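Local coordinates for cyclic nucleotide-binding domain (CNMP-BD) protein (Geobacter metallireducens, PDB 3MDP), which probably binds a cyclic nucleotide in its double-stranded beta-helix domain and may act as a DNA-binding transcription factor, at residues Y11-S16 with Q127-N132; A26-E31 with V108-A113; F34-V39 with T102-V107; D48-L53 with G81-V86; G56-F61 with C76-G81. All coordinates share one frame; numbering follows the deposited sequence.

Contact 1 (Y11-S16 with Q127-N132)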
# COMPACT_ATOMS: atom_id res chain seq x y z
N TYR A 11 4.39 -16.16 7.82
CA TYR A 11 4.76 -14.90 7.15
C TYR A 11 3.68 -13.86 7.31
O TYR A 11 2.49 -14.18 7.26
CB TYR A 11 5.05 -15.12 5.67
CG TYR A 11 6.18 -16.09 5.44
CD1 TYR A 11 7.50 -15.74 5.71
CD2 TYR A 11 5.92 -17.39 5.02
CE1 TYR A 11 8.55 -16.63 5.52
CE2 TYR A 11 6.96 -18.31 4.83
CZ TYR A 11 8.28 -17.92 5.07
OH TYR A 11 9.30 -18.83 4.89
N ARG A 12 4.11 -12.60 7.47
CA ARG A 12 3.19 -11.51 7.84
C ARG A 12 2.01 -11.39 6.92
O ARG A 12 0.89 -11.22 7.37
CB ARG A 12 3.94 -10.16 7.84
CG ARG A 12 3.48 -9.21 8.87
CD ARG A 12 4.68 -8.69 9.62
NE ARG A 12 4.34 -8.28 10.97
CZ ARG A 12 5.25 -8.03 11.91
NH1 ARG A 12 6.54 -8.18 11.64
NH2 ARG A 12 4.86 -7.64 13.11
N PHE A 13 2.25 -11.45 5.62
CA PHE A 13 1.19 -11.24 4.64
C PHE A 13 0.05 -12.25 4.82
O PHE A 13 -1.11 -11.92 4.61
CB PHE A 13 1.77 -11.28 3.23
CG PHE A 13 0.79 -10.99 2.15
CD1 PHE A 13 0.48 -9.68 1.81
CD2 PHE A 13 0.19 -12.02 1.47
CE1 PHE A 13 -0.42 -9.40 0.80
CE2 PHE A 13 -0.74 -11.75 0.46
CZ PHE A 13 -1.03 -10.43 0.12
N PHE A 14 0.39 -13.47 5.24
CA PHE A 14 -0.54 -14.57 5.31
C PHE A 14 -1.05 -14.92 6.71
O PHE A 14 -2.04 -15.66 6.82
CB PHE A 14 0.13 -15.83 4.76
CG PHE A 14 0.50 -15.74 3.34
CD1 PHE A 14 -0.47 -15.86 2.36
CD2 PHE A 14 1.80 -15.50 2.97
CE1 PHE A 14 -0.14 -15.77 1.03
CE2 PHE A 14 2.14 -15.41 1.63
CZ PHE A 14 1.17 -15.55 0.66
N ALA A 15 -0.36 -14.42 7.76
CA ALA A 15 -0.58 -14.82 9.14
C ALA A 15 -2.04 -14.57 9.64
O ALA A 15 -2.52 -15.30 10.50
CB ALA A 15 0.45 -14.12 10.07
N SER A 16 -2.71 -13.55 9.08
CA SER A 16 -4.09 -13.13 9.44
C SER A 16 -5.22 -13.85 8.68
O SER A 16 -6.39 -13.67 9.02
CB SER A 16 -4.28 -11.62 9.20
OG SER A 16 -4.13 -11.24 7.81
N GLN A 127 -10.75 -7.55 0.75
CA GLN A 127 -10.40 -6.59 1.81
C GLN A 127 -9.08 -6.94 2.53
O GLN A 127 -8.24 -6.06 2.75
CB GLN A 127 -11.54 -6.51 2.85
CG GLN A 127 -12.73 -5.65 2.43
N VAL A 128 -8.89 -8.20 2.90
CA VAL A 128 -7.70 -8.57 3.67
C VAL A 128 -6.47 -8.49 2.79
O VAL A 128 -5.43 -8.01 3.25
CB VAL A 128 -7.79 -9.97 4.32
CG1 VAL A 128 -7.98 -11.06 3.26
CG2 VAL A 128 -6.55 -10.25 5.15
N LEU A 129 -6.57 -8.97 1.55
CA LEU A 129 -5.46 -8.92 0.62
C LEU A 129 -5.01 -7.48 0.36
O LEU A 129 -3.81 -7.20 0.34
CB LEU A 129 -5.81 -9.59 -0.70
CG LEU A 129 -5.99 -11.13 -0.64
CD1 LEU A 129 -6.40 -11.63 -2.01
CD2 LEU A 129 -4.74 -11.85 -0.16
N MSE A 130 -5.95 -6.57 0.15
CA MSE A 130 -5.58 -5.17 -0.12
C MSE A 130 -4.98 -4.51 1.10
O MSE A 130 -4.01 -3.77 0.98
CB MSE A 130 -6.79 -4.34 -0.56
CG MSE A 130 -7.35 -4.71 -1.89
SE MSE A 130 -6.00 -4.69 -3.30
CE MSE A 130 -5.25 -3.01 -3.12
N ASN A 131 -5.58 -4.75 2.27
CA ASN A 131 -4.98 -4.27 3.53
C ASN A 131 -3.54 -4.72 3.67
O ASN A 131 -2.63 -3.93 3.93
CB ASN A 131 -5.79 -4.75 4.74
CG ASN A 131 -5.29 -4.17 6.03
OD1 ASN A 131 -4.45 -4.75 6.72
ND2 ASN A 131 -5.73 -3.00 6.32
N ASN A 132 -3.34 -6.02 3.47
CA ASN A 132 -2.02 -6.62 3.64
C ASN A 132 -1.00 -6.18 2.62
O ASN A 132 0.19 -6.03 2.95
CB ASN A 132 -2.18 -8.15 3.76
CG ASN A 132 -2.91 -8.55 5.06
OD1 ASN A 132 -3.42 -7.70 5.82
ND2 ASN A 132 -2.97 -9.85 5.32
O HOH W 1 -4.82 -7.88 8.41
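Phe13 and Ser16, at the short N-terminal helical turn 12-15 flanking the beta-roll, meet Val128, Leu129 and Asn132 of the long C-terminal helix 123-139. The polar half of the contact centres on the amide of Asn132, whose nitrogen donates twice. ND2 of Asn132 lies 2.9 Å from the backbone O of Phe13, in a bent bond (142° at the hydrogen) whose acceptor sits somewhat out of the amide plane. The second bond runs from Asn132 ND2 to Ser16 OG, 3.1 Å away, and is straighter (166°), with the hydroxyl lying in the amide plane. Two acceptors on one nitrogen hold this amide against rotation. On its other side, OD1 of Asn132 accepts a hydrogen bond of 2.9 Å from water 1, which also has a weak link to Ser16 OG. Helical elements packed on a beta-roll are a feature of cyclic nucleotide-binding domains, and here the two ends of the chain supply them side by side. The apolar half is carried by the Phe13 ring. With CG anti to the backbone N (chi1 -176°), the ring reaches the C-terminal helix: Phe13 CD1 comes within 3.6 Å of Asn132 CB, while CZ at the far end of the ring is 4.0 Å from Leu129 CD2. Both neighbours approach the ring obliquely, and its plane is turned steeply against that of the Asn132 amide. Phe13 CD2 in turn sits 3.7 Å above the centre of the Phe14 ring. Val128 CG2 packs 3.7 Å from Ser16 OG; elsewhere on the same helix, Met130, a selenomethionine, packs against Met130 of the second subunit.

Contact 2 (A26-E31 with V108-A113). With EDO (1,2-ethanediol), chain C.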
# COMPACT_ATOMS: atom_id res chain seq x y z
N ALA A 26 -3.01 -21.36 -1.41
CA ALA A 26 -2.06 -22.46 -1.69
C ALA A 26 -2.32 -23.16 -3.02
O ALA A 26 -1.39 -23.50 -3.79
CB ALA A 26 -2.07 -23.49 -0.54
N LEU A 27 -3.60 -23.34 -3.33
CA LEU A 27 -4.00 -24.02 -4.53
C LEU A 27 -3.50 -23.29 -5.78
O LEU A 27 -3.20 -23.94 -6.79
CB LEU A 27 -5.53 -24.13 -4.55
CG LEU A 27 -6.19 -25.19 -5.40
CD1 LEU A 27 -5.65 -26.60 -5.08
CD2 LEU A 27 -7.71 -25.09 -5.15
N ILE A 28 -3.43 -21.96 -5.72
CA ILE A 28 -2.97 -21.15 -6.85
C ILE A 28 -1.51 -20.67 -6.69
O ILE A 28 -1.07 -19.68 -7.29
CB ILE A 28 -3.94 -19.93 -7.10
CG1 ILE A 28 -4.01 -19.02 -5.84
CG2 ILE A 28 -5.28 -20.45 -7.56
CD1 ILE A 28 -4.32 -17.60 -6.12
N SER A 29 -0.75 -21.38 -5.88
CA SER A 29 0.64 -20.99 -5.59
C SER A 29 1.56 -22.12 -5.93
O SER A 29 1.19 -23.29 -5.85
CB SER A 29 0.82 -20.62 -4.12
OG SER A 29 0.02 -19.51 -3.74
N GLU A 30 2.81 -21.78 -6.21
CA GLU A 30 3.80 -22.79 -6.50
C GLU A 30 5.15 -22.27 -6.02
O GLU A 30 5.43 -21.08 -6.13
CB GLU A 30 3.75 -23.02 -8.00
CG GLU A 30 4.93 -23.64 -8.61
CD GLU A 30 4.69 -23.91 -10.09
OE1 GLU A 30 4.04 -23.07 -10.76
OE2 GLU A 30 5.14 -24.97 -10.56
N GLU A 31 5.96 -23.16 -5.46
CA GLU A 31 7.29 -22.80 -5.03
C GLU A 31 8.12 -22.74 -6.30
O GLU A 31 7.98 -23.59 -7.18
CB GLU A 31 7.82 -23.81 -4.01
CG GLU A 31 9.08 -23.31 -3.31
CD GLU A 31 9.43 -24.05 -2.01
OE1 GLU A 31 8.52 -24.55 -1.29
OE2 GLU A 31 10.65 -24.10 -1.72
N VAL A 108 7.47 -18.26 -3.05
CA VAL A 108 6.13 -18.67 -3.33
C VAL A 108 5.60 -17.75 -4.43
O VAL A 108 5.53 -16.52 -4.25
CB VAL A 108 5.19 -18.56 -2.12
CG1 VAL A 108 3.84 -19.13 -2.53
CG2 VAL A 108 5.77 -19.36 -0.92
N ASP A 109 5.26 -18.36 -5.56
CA ASP A 109 4.71 -17.66 -6.73
C ASP A 109 3.19 -17.87 -6.77
O ASP A 109 2.70 -18.99 -6.93
CB ASP A 109 5.40 -18.21 -7.98
CG ASP A 109 4.95 -17.56 -9.29
OD1 ASP A 109 4.18 -16.60 -9.27
OD2 ASP A 109 5.37 -18.05 -10.37
N ILE A 110 2.46 -16.79 -6.59
CA ILE A 110 1.01 -16.79 -6.50
C ILE A 110 0.42 -16.21 -7.79
O ILE A 110 0.90 -15.19 -8.29
CB ILE A 110 0.53 -15.99 -5.27
CG1 ILE A 110 1.34 -16.41 -4.05
CG2 ILE A 110 -0.99 -16.20 -5.08
CD1 ILE A 110 1.16 -15.54 -2.83
N ASN A 111 -0.59 -16.88 -8.31
CA ASN A 111 -1.26 -16.49 -9.55
C ASN A 111 -2.06 -15.21 -9.31
O ASN A 111 -3.08 -15.21 -8.62
CB ASN A 111 -2.17 -17.63 -10.04
CG ASN A 111 -2.79 -17.35 -11.42
OD1 ASN A 111 -3.25 -16.25 -11.68
ND2 ASN A 111 -2.78 -18.34 -12.29
N GLY A 112 -1.55 -14.10 -9.86
CA GLY A 112 -2.16 -12.80 -9.63
C GLY A 112 -3.53 -12.66 -10.30
O GLY A 112 -4.43 -12.05 -9.73
N ALA A 113 -3.71 -13.24 -11.49
CA ALA A 113 -5.01 -13.19 -12.15
C ALA A 113 -6.07 -13.85 -11.29
O ALA A 113 -7.17 -13.32 -11.13
CB ALA A 113 -4.95 -13.86 -13.54
C1 EDO C . 1.85 -18.58 -10.73
O1 EDO C . 0.81 -18.68 -11.72
C2 EDO C . 2.13 -19.94 -10.11
O2 EDO C . 1.18 -20.14 -9.07
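Ser29 and Glu30 pair antiparallel with Ile110 and Asp109, and the side chains divide between the two faces of the sheet. The Glu30-Asp109 pair is the hydrogen-bonded one, Glu30 N to Asp109 O at 2.9 Å and Asp109 N to Glu30 O at 2.8 Å; Asn111 N adds a bond of 3.0 Å to Ile28 O. Ser29, Val108 and Ile110 share one face. Ser29 OG turns beside its own backbone N (chi1 -61°), where it bonds Ile25 O at the end of helix 19-27 and passes 3.4 Å from Ile110 CG1; Ser29 CB rests on Val108 CG1 at 3.7 Å. Ile28 places CG1 between its backbone N and carbonyl carbon (chi1 60°), which carries CD1 to within 3.8 Å of Ile110 CG2. Glu30 and Asp109 project from the other face. Both carboxylates form salt bridges with Lys32 NZ, which probably eases the closeness of two like charges. Asp109 OD1 also takes a hydrogen bond from Asn49 ND2, so each carboxylate oxygen has its own partner. Without the Asp109 carboxylate, as with an alanine here, Asn49 ND2 would probably lose its acceptor and Lys32 one of these two acidic partners. A 1,2-ethanediol lies beside this acidic pair, its O2 2.9 Å from Asp109 O. Asn111 is the N-cap of helix 112-121, its OD1 accepting from Arg114 N. Helix 19-27 thus leads into edge strand 29-34, strand 105-111 is bonded on its far side to strand 49-55, and Leu115 and Met118 of helix 112-121 close over Ile28.

Contact 3 (F34-V39 with T102-V107)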
# COMPACT_ATOMS: atom_id res chain seq x y z
N PHE A 34 14.93 -19.17 -8.58
CA PHE A 34 15.59 -18.32 -9.59
C PHE A 34 17.07 -18.19 -9.24
O PHE A 34 17.42 -18.01 -8.07
CB PHE A 34 14.98 -16.92 -9.68
CG PHE A 34 13.54 -16.91 -10.11
CD1 PHE A 34 12.52 -17.01 -9.15
CD2 PHE A 34 13.18 -16.83 -11.46
CE1 PHE A 34 11.19 -17.04 -9.53
CE2 PHE A 34 11.83 -16.83 -11.86
CZ PHE A 34 10.84 -16.93 -10.89
N PRO A 35 17.93 -18.29 -10.25
CA PRO A 35 19.37 -18.16 -9.97
C PRO A 35 19.79 -16.70 -9.84
O PRO A 35 19.11 -15.81 -10.38
CB PRO A 35 20.02 -18.77 -11.22
CG PRO A 35 19.05 -18.49 -12.32
CD PRO A 35 17.66 -18.53 -11.69
N THR A 36 20.91 -16.48 -9.18
CA THR A 36 21.54 -15.15 -9.09
C THR A 36 21.65 -14.50 -10.45
O THR A 36 22.17 -15.09 -11.42
CB THR A 36 22.96 -15.27 -8.50
OG1 THR A 36 22.89 -16.11 -7.36
CG2 THR A 36 23.52 -13.90 -8.10
N GLY A 37 21.15 -13.27 -10.52
CA GLY A 37 21.25 -12.46 -11.71
C GLY A 37 20.10 -12.61 -12.68
O GLY A 37 20.08 -11.90 -13.69
N SER A 38 19.17 -13.54 -12.42
CA SER A 38 18.02 -13.70 -13.31
C SER A 38 17.03 -12.54 -13.11
O SER A 38 16.90 -11.99 -12.00
CB SER A 38 17.33 -15.05 -13.11
OG SER A 38 16.86 -15.22 -11.79
N VAL A 39 16.39 -12.13 -14.20
CA VAL A 39 15.33 -11.14 -14.12
C VAL A 39 14.00 -11.87 -13.90
O VAL A 39 13.48 -12.52 -14.82
CB VAL A 39 15.23 -10.24 -15.36
CG1 VAL A 39 14.06 -9.25 -15.17
CG2 VAL A 39 16.55 -9.51 -15.59
N THR A 102 19.54 -11.36 -6.41
CA THR A 102 20.92 -10.97 -6.07
C THR A 102 21.68 -12.11 -5.40
O THR A 102 22.87 -12.00 -5.16
CB THR A 102 20.93 -9.75 -5.16
OG1 THR A 102 20.22 -10.07 -3.97
CG2 THR A 102 20.23 -8.59 -5.84
N LYS A 103 20.96 -13.18 -5.08
CA LYS A 103 21.52 -14.42 -4.56
C LYS A 103 20.60 -15.52 -5.06
O LYS A 103 19.58 -15.23 -5.68
CB LYS A 103 21.55 -14.49 -3.01
CG LYS A 103 21.40 -13.24 -2.25
CD LYS A 103 21.73 -13.49 -0.77
CE LYS A 103 21.42 -12.27 0.09
NZ LYS A 103 22.16 -12.29 1.40
N PRO A 104 20.93 -16.78 -4.77
CA PRO A 104 19.98 -17.81 -5.20
C PRO A 104 18.65 -17.61 -4.48
O PRO A 104 18.63 -17.41 -3.27
CB PRO A 104 20.69 -19.12 -4.83
CG PRO A 104 22.21 -18.75 -4.83
CD PRO A 104 22.23 -17.33 -4.33
N VAL A 105 17.55 -17.59 -5.24
CA VAL A 105 16.24 -17.19 -4.72
C VAL A 105 15.24 -18.36 -4.77
O VAL A 105 15.21 -19.11 -5.75
CB VAL A 105 15.71 -15.99 -5.50
CG1 VAL A 105 14.16 -15.87 -5.46
CG2 VAL A 105 16.37 -14.69 -5.01
N ARG A 106 14.48 -18.52 -3.69
CA ARG A 106 13.23 -19.30 -3.69
C ARG A 106 12.07 -18.40 -3.27
O ARG A 106 12.18 -17.60 -2.32
CB ARG A 106 13.27 -20.49 -2.73
CG ARG A 106 14.27 -21.56 -3.08
CD ARG A 106 14.15 -22.81 -2.17
NE ARG A 106 14.51 -22.48 -0.78
CZ ARG A 106 13.67 -22.42 0.26
NH1 ARG A 106 12.38 -22.72 0.15
NH2 ARG A 106 14.15 -22.10 1.45
N VAL A 107 10.95 -18.57 -3.96
CA VAL A 107 9.74 -17.81 -3.71
C VAL A 107 8.53 -18.73 -3.70
O VAL A 107 8.58 -19.85 -4.21
CB VAL A 107 9.49 -16.73 -4.79
CG1 VAL A 107 10.66 -15.76 -4.91
CG2 VAL A 107 9.17 -17.38 -6.21
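Phe34 presents the edge of its ring to Val107 and Val105, its side chain crossing that of Val107 at about a right angle and that of Val105 obliquely. In the ring plane, Phe34 CE1 lies 3.9 Å from Val107 CG2, and Phe34 CD1 is 4.2 Å from Val105 CG1. The ring is set there by a CG that lies beside the backbone N (chi1 -63°), while Val107 directs CG2 between its own backbone N and carbonyl carbon to meet it. Beneath these side chains Phe34 and Val105 form an antiparallel hydrogen-bonded pair: Phe34 N reaches Val105 O at 2.8 Å, and Val105 N returns to Phe34 O at 2.9 Å. Both bonds are nearly straight (164°). Farther along, Thr36 meets segment 102-107 with both branches. Its OG1 packs 3.3 Å from Pro104 CD without a hydrogen bond to the proline nitrogen, and its CG2 rests 3.6 Å from Thr102 O. Thr36 belongs to a type II beta turn, Pro35 to Ser38, with Gly37 at a positive phi where a side chain would collide with the preceding carbonyl. Pro35 O accepts from both Ser38 N and Ser38 OG, the hydroxyl lying 2.7 Å away in the carbonyl plane, so the turn is gripped twice. On the neighbouring strand 49-55, Met51 touches Phe34 and Leu53 backs Val105 and Val107. The turn takes the chain from edge strand 29-34 of one sheet to strand 39-41 of the other, with Gly37 and Ser38 bonded to Ala101, and Thr102, beyond strand 98-101, bonded to Gly57.

Contact 4 (D48-L53 with G81-V86)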
# COMPACT_ATOMS: atom_id res chain seq x y z
N ASP A 48 1.10 -10.56 -13.34
CA ASP A 48 0.34 -11.79 -13.19
C ASP A 48 0.88 -12.71 -12.08
O ASP A 48 0.35 -13.81 -11.90
CB ASP A 48 0.29 -12.53 -14.54
CG ASP A 48 -0.77 -11.94 -15.48
OD1 ASP A 48 -1.74 -11.32 -15.00
OD2 ASP A 48 -0.62 -12.12 -16.69
N ASN A 49 1.90 -12.25 -11.34
CA ASN A 49 2.54 -13.05 -10.28
C ASN A 49 2.86 -12.20 -9.05
O ASN A 49 3.56 -11.19 -9.15
CB ASN A 49 3.83 -13.68 -10.79
CG ASN A 49 3.59 -14.59 -11.99
OD1 ASN A 49 3.51 -14.12 -13.12
ND2 ASN A 49 3.45 -15.89 -11.73
N LEU A 50 2.31 -12.61 -7.89
CA LEU A 50 2.64 -12.02 -6.61
C LEU A 50 3.61 -13.02 -5.96
O LEU A 50 3.37 -14.23 -6.00
CB LEU A 50 1.38 -11.82 -5.79
CG LEU A 50 1.61 -11.23 -4.39
CD1 LEU A 50 2.07 -9.78 -4.51
CD2 LEU A 50 0.36 -11.36 -3.54
N MSE A 51 4.71 -12.53 -5.43
CA MSE A 51 5.72 -13.42 -4.85
C MSE A 51 6.00 -13.12 -3.39
O MSE A 51 5.93 -11.98 -2.96
CB MSE A 51 7.00 -13.39 -5.68
CG MSE A 51 6.82 -14.13 -6.96
SE MSE A 51 8.26 -13.77 -8.16
CE MSE A 51 7.67 -14.82 -9.72
N LEU A 52 6.25 -14.18 -2.64
CA LEU A 52 6.75 -14.12 -1.25
C LEU A 52 8.17 -14.67 -1.31
O LEU A 52 8.40 -15.76 -1.83
CB LEU A 52 5.90 -14.98 -0.30
CG LEU A 52 6.52 -15.22 1.09
CD1 LEU A 52 6.42 -13.96 1.94
CD2 LEU A 52 5.84 -16.43 1.76
N LEU A 53 9.14 -13.88 -0.87
CA LEU A 53 10.53 -14.31 -0.86
C LEU A 53 10.79 -15.24 0.31
O LEU A 53 10.61 -14.86 1.46
CB LEU A 53 11.45 -13.10 -0.83
CG LEU A 53 12.94 -13.36 -1.00
CD1 LEU A 53 13.27 -14.12 -2.30
CD2 LEU A 53 13.69 -12.03 -0.89
N GLY A 81 10.73 -13.27 3.70
CA GLY A 81 9.58 -13.00 4.52
C GLY A 81 8.73 -11.87 3.99
O GLY A 81 7.60 -11.70 4.47
N ALA A 82 9.26 -11.13 3.01
CA ALA A 82 8.58 -9.99 2.39
C ALA A 82 8.05 -10.33 0.99
O ALA A 82 8.60 -11.17 0.27
CB ALA A 82 9.54 -8.80 2.33
N ILE A 83 6.96 -9.66 0.62
CA ILE A 83 6.35 -9.81 -0.69
C ILE A 83 6.84 -8.80 -1.71
O ILE A 83 7.25 -7.65 -1.37
CB ILE A 83 4.77 -9.83 -0.62
CG1 ILE A 83 4.20 -8.48 -0.20
CG2 ILE A 83 4.28 -10.94 0.35
CD1 ILE A 83 2.72 -8.32 -0.56
N PHE A 84 6.76 -9.19 -2.97
CA PHE A 84 7.07 -8.31 -4.10
C PHE A 84 6.23 -8.73 -5.30
O PHE A 84 5.57 -9.75 -5.25
CB PHE A 84 8.60 -8.23 -4.37
CG PHE A 84 9.22 -9.54 -4.84
CD1 PHE A 84 9.51 -10.55 -3.94
CD2 PHE A 84 9.54 -9.74 -6.17
CE1 PHE A 84 10.07 -11.77 -4.37
CE2 PHE A 84 10.13 -10.91 -6.60
CZ PHE A 84 10.41 -11.93 -5.69
N GLY A 85 6.19 -7.91 -6.33
CA GLY A 85 5.15 -8.04 -7.36
C GLY A 85 3.79 -7.55 -6.91
O GLY A 85 2.76 -8.04 -7.37
N VAL A 86 3.78 -6.55 -6.03
CA VAL A 86 2.55 -6.07 -5.39
C VAL A 86 1.53 -5.48 -6.37
O VAL A 86 0.32 -5.49 -6.11
CB VAL A 86 2.82 -5.03 -4.25
CG1 VAL A 86 3.57 -5.69 -3.10
CG2 VAL A 86 3.60 -3.79 -4.78
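Met51 and Phe84 are an antiparallel hydrogen-bonded pair, with Met51 N to Phe84 O and Phe84 N to Met51 O both 2.9 Å; beyond the strand pairing, Leu53 N bonds Ala82 O (3.0 Å) and Leu53 O accepts from Gly81 N (2.7 Å). The main side-chain meeting is a CH-pi contact: Met51 CB stands over one face of the Phe84 ring, 3.9 Å from its centroid and displaced toward the rim. The selenium of Met51, a selenomethionine modelled in two conformers, lies in one of them obliquely beside the same ring, a Met-aromatic contact. The ring is brought over Met51 because Phe84 CG lies between the backbone N and the carbonyl carbon (chi1 65°); at the ring edge Phe84 CE1 is 4.0 Å from Leu53 CB. Leu52 and Ile83 project from the other face, where Leu52 CD1 packs 4.0 Å from Ile83 CG2 and Phe13 and Phe14 of the N-terminal turn cover them. Leu50 sends CD1 to the turn that follows, 3.4 Å from Gly85 O. A beta carbon on Gly85 would run into Asn49 O, and its positive phi also favours glycine. The turn points its amides at a pocket: Val86 N hydrogen-bonds a succinate, probably from the crystallisation liquor, Gly85 N does so weakly, and Arg140 lies close by, bonded through NH2 to Ile83 O. A Phe-Gly step leading from a beta-roll strand into a short helical turn, with backbone amides gripping an anion, is consistent with the phosphate-binding cassette of cyclic nucleotide-binding domains.

Contact 5 (G56-F61 with C76-G81)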
# COMPACT_ATOMS: atom_id res chain seq x y z
N GLY A 56 17.05 -15.97 -0.11
CA GLY A 56 17.88 -15.18 -1.00
C GLY A 56 17.61 -13.69 -0.93
O GLY A 56 17.32 -13.13 0.14
N GLY A 57 17.73 -13.03 -2.07
CA GLY A 57 17.68 -11.58 -2.10
C GLY A 57 17.16 -11.14 -3.45
O GLY A 57 17.50 -11.73 -4.47
N VAL A 58 16.36 -10.08 -3.44
CA VAL A 58 15.81 -9.50 -4.65
C VAL A 58 16.02 -8.00 -4.66
O VAL A 58 15.88 -7.32 -3.63
CB VAL A 58 14.32 -9.85 -4.81
CG1 VAL A 58 13.62 -8.88 -5.80
CG2 VAL A 58 14.16 -11.31 -5.27
N GLU A 59 16.40 -7.49 -5.83
CA GLU A 59 16.46 -6.05 -6.04
C GLU A 59 15.33 -5.61 -6.97
O GLU A 59 15.09 -6.22 -8.03
CB GLU A 59 17.81 -5.66 -6.62
CG GLU A 59 18.87 -5.48 -5.54
CD GLU A 59 20.16 -4.87 -6.06
OE1 GLU A 59 20.20 -4.49 -7.26
OE2 GLU A 59 21.12 -4.77 -5.28
N LEU A 60 14.62 -4.56 -6.57
CA LEU A 60 13.64 -3.97 -7.45
C LEU A 60 14.36 -2.79 -8.05
O LEU A 60 14.97 -1.99 -7.33
CB LEU A 60 12.42 -3.53 -6.65
CG LEU A 60 11.74 -4.66 -5.89
CD1 LEU A 60 10.50 -4.12 -5.22
CD2 LEU A 60 11.42 -5.88 -6.84
N PHE A 61 14.28 -2.67 -9.38
CA PHE A 61 15.06 -1.66 -10.09
C PHE A 61 14.39 -1.19 -11.37
O PHE A 61 13.44 -1.79 -11.86
CB PHE A 61 16.43 -2.25 -10.41
CG PHE A 61 16.39 -3.36 -11.43
CD1 PHE A 61 16.01 -4.65 -11.06
CD2 PHE A 61 16.70 -3.12 -12.76
CE1 PHE A 61 15.95 -5.68 -12.01
CE2 PHE A 61 16.65 -4.15 -13.70
CZ PHE A 61 16.28 -5.41 -13.33
N CYS A 76 14.61 -0.66 -4.36
CA CYS A 76 14.26 -1.32 -3.14
C CYS A 76 14.95 -2.72 -3.10
O CYS A 76 15.17 -3.35 -4.13
CB CYS A 76 12.71 -1.40 -3.15
SG CYS A 76 11.97 -2.29 -1.91
N SER A 77 15.39 -3.14 -1.91
CA SER A 77 15.91 -4.49 -1.71
C SER A 77 14.94 -5.30 -0.87
O SER A 77 14.45 -4.81 0.16
CB SER A 77 17.28 -4.44 -1.04
OG SER A 77 18.27 -4.14 -2.00
N VAL A 78 14.68 -6.53 -1.29
CA VAL A 78 13.73 -7.42 -0.61
C VAL A 78 14.50 -8.55 0.08
O VAL A 78 15.44 -9.13 -0.50
CB VAL A 78 12.68 -7.98 -1.63
CG1 VAL A 78 11.58 -8.77 -0.94
CG2 VAL A 78 12.07 -6.82 -2.50
N VAL A 79 14.12 -8.84 1.33
CA VAL A 79 14.70 -9.93 2.12
C VAL A 79 13.62 -10.99 2.43
O VAL A 79 12.41 -10.72 2.29
CB VAL A 79 15.36 -9.42 3.47
CG1 VAL A 79 16.50 -8.42 3.18
CG2 VAL A 79 14.30 -8.84 4.42
N PRO A 80 14.04 -12.19 2.82
CA PRO A 80 13.05 -13.24 3.06
C PRO A 80 11.95 -12.83 4.02
O PRO A 80 12.19 -12.12 5.00
CB PRO A 80 13.89 -14.37 3.65
CG PRO A 80 15.19 -14.22 2.93
CD PRO A 80 15.41 -12.73 2.91
N GLY A 81 10.73 -13.27 3.70
CA GLY A 81 9.58 -13.00 4.52
C GLY A 81 8.73 -11.87 3.99
O GLY A 81 7.60 -11.70 4.47
O HOH W 2 20.27 -5.59 -2.88
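The Glu59 carboxylate, in one of two modelled conformers, reaches across to Ser77 through water 2, which donates to OE2 at 2.7 Å and lies 2.6 Å from Ser77 OG. The Phe61 ring has Glu59 O at its edge, in plane, and takes part in a cation-pi contact with Arg100. At the other end of the pairing, Pro80 lays its ring against Gly56, with Pro80 CD 3.4 Å from Gly56 O. Between these, Val58 and Leu60 form antiparallel hydrogen-bonded pairs with Val78 and Cys76. Val78 N to Val58 O (2.7 Å) and Leu60 N to Cys76 O (2.8 Å) are short and straight, whereas Cys76 N to Leu60 O is more bent. Opposite the Glu59 face the side chains are apolar. Val58, in one of its two modelled conformers, and Val78 stand side by side, pointing the same way. Leu60, its CG beside the backbone N (chi1 -59°), touches Val78 CG2 with CG at 4.0 Å and Cys76 SG with CD1 at 4.1 Å. Cutting Leu60 back to an alanine would probably open a gap between Cys76 and Val78 and take away one cover of Arg140, beside the succinate site. Phe84 closes the valine pair from the other sheet. Such a hairpin, with polar side chains on the Glu59-Ser77 face and apolar ones on the other, is a wall of the double-stranded beta-helix of the cupin-like cyclic nucleotide-binding domain.

Overall arrangement
Contact 4 lies at the heart of the chain, about 2 Å from its centre, and is nearly all buried; contact 3, about 15 Å out, is a turn at the rim with several exposed residues. Contacts 2, 3 and 4 share one four-stranded sheet, the first two using strand 105-111 and contact 4 its neighbour 49-55. Contact 5 is in the second sheet and joins contact 4 at Gly81, with Phe84 packed on Val58. Chemistry follows place: aliphatic and aromatic packing inside, carboxylate-lysine pairs beside contact 2, a water bridge on contact 5. Contact 1 stands apart as a short helical turn against the C-terminal helix, linked by a side-chain amide, yet its Phe13 touches Ile83.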